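Local coordinates for protein diaminobutyrate-pyruvate transaminase and L-2,4-diaminobutyrate decarboxylase (Vibrio parahaemolyticus, PDB 2QMA) that probably acts, through this C-terminal pyridoxal-phosphate-dependent decarboxylase domain of a longer two-enzyme protein, as an L-2,4-diaminobutyrate decarboxylase, at residues Gly264-Asp276 / Leu418-Arg430. Residues are numbered along the deposited sequence; the frame is centred on the assembly and turned at random.
Sequences GTAGTTDHGAIDD and LLAEPSLSTVLFR
Gly272 comes closest to Leu424, 4.8 Å between CA atoms, and the CA atoms of His271 and Thr426 are 6.1 Å apart. Segment 264-276 leaves strand 258-265 and turns back on itself at Thr268-Gly272. Gly272 N bonds Thr268 O to close the turn, and Gly267 N and Thr268 N both bond Ala273 O. The tip of this turn rests on the bend that leads into strand 426-431. Thr426 OG1 donates to Asp270 O at 2.6 Å, and the donor sits 31° out of the carbonyl plane. A chi1 of 67° tucks this hydroxyl between the two backbone arms of its residue, facing Asp270 O.

The contact joins two parts of a fold-type I PLP-dependent enzyme: the loop after a strand of the large-domain sheet, and the C-terminal antiparallel sheet. Lys325, the predicted cofactor lysine, is about 7 Å from Thr269 between side chains, but it carries no cofactor here.

Leu428 CD1 stands over one face of the His271 ring, 3.7 Å from its centroid, in a CH-pi contact. Ala420 CB approaches the same ring obliquely. A water donates to His271 O and Thr426 O and accepts from Ser423 N. Leu424 CB packs on Gly272 O at 3.4 Å. This buried oxygen has no polar partner. Asp270 OD1 forms a salt bridge with Lys469 and OD2 a hydrogen bond with Thr460.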
loop_
_atom_site.group_PDB
_atom_site.type_symbol
_atom_site.label_atom_id
_atom_site.label_comp_id
_atom_site.label_asym_id
_atom_site.label_seq_id
_atom_site.Cartn_x
_atom_site.Cartn_y
_atom_site.Cartn_z
ATOM N N GLY A 264 19.343 -4.272 13.115
ATOM C CA GLY A 264 19.257 -5.572 13.794
ATOM C C GLY A 264 18.121 -6.373 13.183
ATOM O O GLY A 264 17.005 -5.870 13.095
ATOM N N THR A 265 18.360 -7.603 12.761
ATOM C CA THR A 265 17.259 -8.334 12.046
ATOM C C THR A 265 16.657 -9.330 13.054
ATOM O O THR A 265 17.405 -10.122 13.630
ATOM C CB THR A 265 17.735 -9.014 10.707
ATOM O OG1 THR A 265 18.259 -8.000 9.824
ATOM C CG2 THR A 265 16.591 -9.731 9.976
ATOM N N ALA A 266 15.355 -9.227 13.330
ATOM C CA ALA A 266 14.658 -10.166 14.204
ATOM C C ALA A 266 13.884 -11.135 13.329
ATOM O O ALA A 266 12.698 -10.943 13.068
ATOM C CB ALA A 266 13.718 -9.425 15.283
ATOM N N GLY A 267 14.601 -12.123 12.816
ATOM C CA GLY A 267 14.036 -13.157 11.944
ATOM C C GLY A 267 14.517 -12.975 10.502
ATOM O O GLY A 267 13.816 -12.374 9.701
ATOM N N THR A 268 15.707 -13.488 10.168
ATOM C CA THR A 268 16.222 -13.407 8.787
ATOM C C THR A 268 15.346 -14.286 7.847
ATOM O O THR A 268 14.612 -15.182 8.333
ATOM C CB THR A 268 17.684 -13.892 8.722
ATOM O OG1 THR A 268 17.759 -15.281 9.087
ATOM C CG2 THR A 268 18.585 -13.064 9.663
ATOM N N THR A 269 15.401 -14.016 6.531
ATOM C CA THR A 269 14.432 -14.622 5.584
ATOM C C THR A 269 14.598 -16.138 5.471
ATOM O O THR A 269 13.597 -16.866 5.496
ATOM C CB THR A 269 14.459 -13.935 4.173
ATOM O OG1 THR A 269 14.083 -12.567 4.318
ATOM C CG2 THR A 269 13.479 -14.616 3.176
ATOM N N ASP A 270 15.846 -16.607 5.390
ATOM C CA ASP A 270 16.130 -18.028 5.227
ATOM C C ASP A 270 16.263 -18.831 6.526
ATOM O O ASP A 270 15.654 -19.921 6.646
ATOM C CB ASP A 270 17.370 -18.237 4.344
ATOM C CG ASP A 270 17.148 -17.787 2.887
ATOM O OD1 ASP A 270 15.989 -17.828 2.361
ATOM O OD2 ASP A 270 18.151 -17.385 2.254
ATOM N N HIS A 271 17.060 -18.313 7.472
ATOM C CA HIS A 271 17.321 -18.995 8.735
ATOM C C HIS A 271 16.293 -18.717 9.824
ATOM O O HIS A 271 16.097 -19.532 10.728
ATOM C CB HIS A 271 18.747 -18.677 9.247
ATOM C CG HIS A 271 19.824 -19.287 8.396
ATOM N ND1 HIS A 271 20.438 -20.484 8.711
ATOM C CD2 HIS A 271 20.373 -18.885 7.231
ATOM C CE1 HIS A 271 21.318 -20.789 7.778
ATOM N NE2 HIS A 271 21.301 -19.837 6.869
ATOM N N GLY A 272 15.655 -17.553 9.787
ATOM C CA GLY A 272 14.856 -17.152 10.944
ATOM C C GLY A 272 15.705 -16.742 12.141
ATOM O O GLY A 272 15.216 -16.682 13.246
ATOM N N ALA A 273 16.995 -16.484 11.917
ATOM C CA ALA A 273 17.913 -16.050 12.971
ATOM C C ALA A 273 17.516 -14.653 13.512
ATOM O O ALA A 273 17.029 -13.792 12.752
ATOM C CB ALA A 273 19.349 -16.007 12.401
ATOM N N ILE A 274 17.742 -14.467 14.809
ATOM C CA ILE A 274 17.478 -13.208 15.509
ATOM C C ILE A 274 18.814 -12.658 16.024
ATOM O O ILE A 274 19.462 -13.260 16.898
ATOM C CB ILE A 274 16.383 -13.355 16.621
ATOM C CG1 ILE A 274 15.107 -13.968 16.022
ATOM C CG2 ILE A 274 16.096 -11.948 17.257
ATOM C CD1 ILE A 274 13.917 -14.156 17.051
ATOM N N ASP A 275 19.257 -11.552 15.422
ATOM C CA ASP A 275 20.477 -10.874 15.852
ATOM C C ASP A 275 20.413 -10.581 17.363
ATOM O O ASP A 275 19.327 -10.565 17.979
ATOM C CB ASP A 275 20.701 -9.563 15.070
ATOM C CG ASP A 275 21.009 -9.796 13.588
ATOM O OD1 ASP A 275 21.538 -10.870 13.196
ATOM O OD2 ASP A 275 20.692 -8.899 12.799
ATOM N N ASP A 276 21.585 -10.432 17.966
ATOM C CA ASP A 276 21.697 -9.979 19.318
ATOM C C ASP A 276 21.368 -8.459 19.397
ATOM O O ASP A 276 22.263 -7.574 19.332
ATOM C CB ASP A 276 23.125 -10.260 19.839
ATOM C CG ASP A 276 23.275 -9.923 21.313
ATOM O OD1 ASP A 276 22.395 -9.218 21.860
ATOM O OD2 ASP A 276 24.314 -10.323 21.904
ATOM N N LEU A 418 19.734 -32.535 6.276
ATOM C CA LEU A 418 19.426 -31.309 6.952
ATOM C C LEU A 418 20.623 -30.344 6.788
ATOM O O LEU A 418 21.772 -30.730 7.064
ATOM C CB LEU A 418 19.093 -31.582 8.431
ATOM C CG LEU A 418 18.779 -30.360 9.305
ATOM C CD1 LEU A 418 17.413 -29.800 8.946
ATOM C CD2 LEU A 418 18.844 -30.687 10.776
ATOM N N LEU A 419 20.361 -29.110 6.343
ATOM C CA LEU A 419 21.440 -28.114 6.109
ATOM C C LEU A 419 21.651 -26.988 7.181
ATOM O O LEU A 419 22.658 -26.264 7.142
ATOM C CB LEU A 419 21.298 -27.505 4.713
ATOM C CG LEU A 419 21.580 -28.509 3.577
ATOM C CD1 LEU A 419 21.047 -27.996 2.245
ATOM C CD2 LEU A 419 23.083 -28.864 3.492
ATOM N N ALA A 420 20.721 -26.848 8.114
ATOM C CA ALA A 420 20.866 -25.896 9.231
ATOM C C ALA A 420 19.976 -26.298 10.396
ATOM O O ALA A 420 18.941 -26.960 10.217
ATOM C CB ALA A 420 20.539 -24.455 8.781
ATOM N N GLU A 421 20.389 -25.932 11.605
ATOM C CA GLU A 421 19.543 -26.173 12.751
ATOM C C GLU A 421 18.607 -24.987 12.762
ATOM O O GLU A 421 19.073 -23.844 12.618
ATOM C CB GLU A 421 20.367 -26.271 14.049
ATOM C CG GLU A 421 21.267 -27.524 14.165
ATOM C CD GLU A 421 20.533 -28.855 14.016
ATOM O OE1 GLU A 421 19.319 -28.940 14.352
ATOM O OE2 GLU A 421 21.180 -29.826 13.542
ATOM N N PRO A 422 17.281 -25.229 12.913
ATOM C CA PRO A 422 16.336 -24.108 12.789
ATOM C C PRO A 422 16.448 -23.102 13.924
ATOM O O PRO A 422 16.841 -23.472 15.023
ATOM C CB PRO A 422 14.957 -24.786 12.850
ATOM C CG PRO A 422 15.203 -26.243 12.645
ATOM C CD PRO A 422 16.588 -26.507 13.161
ATOM N N SER A 423 16.062 -21.856 13.656
ATOM C CA SER A 423 16.082 -20.782 14.659
ATOM C C SER A 423 14.700 -20.186 14.865
ATOM O O SER A 423 14.408 -19.565 15.888
ATOM C CB SER A 423 17.078 -19.697 14.250
ATOM O OG SER A 423 18.386 -20.279 14.119
ATOM N N LEU A 424 13.814 -20.394 13.906
ATOM C CA LEU A 424 12.467 -19.863 14.051
ATOM C C LEU A 424 11.487 -20.877 13.474
ATOM O O LEU A 424 11.256 -21.926 14.090
ATOM C CB LEU A 424 12.332 -18.464 13.414
ATOM C CG LEU A 424 11.476 -17.459 14.213
ATOM C CD1 LEU A 424 11.827 -16.052 13.827
ATOM C CD2 LEU A 424 9.965 -17.719 13.990
ATOM N N SER A 425 10.915 -20.577 12.319
ATOM C CA SER A 425 9.989 -21.550 11.695
ATOM C C SER A 425 10.389 -21.977 10.281
ATOM O O SER A 425 9.542 -22.519 9.518
ATOM C CB SER A 425 8.536 -21.054 11.770
ATOM O OG SER A 425 8.249 -20.036 10.819
ATOM N N THR A 426 11.664 -21.757 9.926
ATOM C CA THR A 426 12.178 -22.245 8.642
ATOM C C THR A 426 12.988 -23.547 8.812
ATOM O O THR A 426 13.616 -23.798 9.871
ATOM C CB THR A 426 13.054 -21.185 7.852
ATOM O OG1 THR A 426 14.271 -20.921 8.568
ATOM C CG2 THR A 426 12.296 -19.884 7.618
ATOM N N VAL A 427 12.992 -24.360 7.754
ATOM C CA VAL A 427 13.819 -25.547 7.728
ATOM C C VAL A 427 14.574 -25.574 6.396
ATOM O O VAL A 427 13.981 -25.414 5.352
ATOM C CB VAL A 427 12.972 -26.827 7.915
ATOM C CG1 VAL A 427 13.838 -28.097 7.782
ATOM C CG2 VAL A 427 12.291 -26.815 9.270
ATOM N N LEU A 428 15.884 -25.806 6.471
ATOM C CA LEU A 428 16.766 -25.792 5.320
ATOM C C LEU A 428 17.385 -27.171 5.132
ATOM O O LEU A 428 18.026 -27.720 6.040
ATOM C CB LEU A 428 17.848 -24.697 5.472
ATOM C CG LEU A 428 17.357 -23.245 5.604
ATOM C CD1 LEU A 428 18.478 -22.250 5.911
ATOM C CD2 LEU A 428 16.566 -22.756 4.357
ATOM N N PHE A 429 17.157 -27.746 3.952
ATOM C CA PHE A 429 17.516 -29.132 3.698
ATOM C C PHE A 429 17.564 -29.387 2.212
ATOM O O PHE A 429 17.279 -28.515 1.427
ATOM C CB PHE A 429 16.476 -30.051 4.351
ATOM C CG PHE A 429 15.145 -30.065 3.637
ATOM C CD1 PHE A 429 14.792 -31.146 2.808
ATOM C CD2 PHE A 429 14.245 -29.019 3.789
ATOM C CE1 PHE A 429 13.557 -31.182 2.144
ATOM C CE2 PHE A 429 12.994 -29.045 3.144
ATOM C CZ PHE A 429 12.661 -30.130 2.314
ATOM N N ARG A 430 17.934 -30.594 1.827
ATOM C CA ARG A 430 17.998 -30.912 0.417
ATOM C C ARG A 430 17.748 -32.388 0.271
ATOM O O ARG A 430 17.933 -33.131 1.237
ATOM C CB ARG A 430 19.358 -30.518 -0.167
ATOM C CG ARG A 430 20.546 -31.270 0.390
ATOM C CD ARG A 430 21.748 -30.912 -0.438
ATOM N NE ARG A 430 22.999 -31.433 0.092
ATOM C CZ ARG A 430 24.194 -31.110 -0.400
ATOM N NH1 ARG A 430 24.290 -30.272 -1.430
ATOM N NH2 ARG A 430 25.296 -31.611 0.141
HETATM O O HOH W 1 14.415 -21.777 11.406
HETATM O O HOH W 2 17.965 -21.736 10.791
#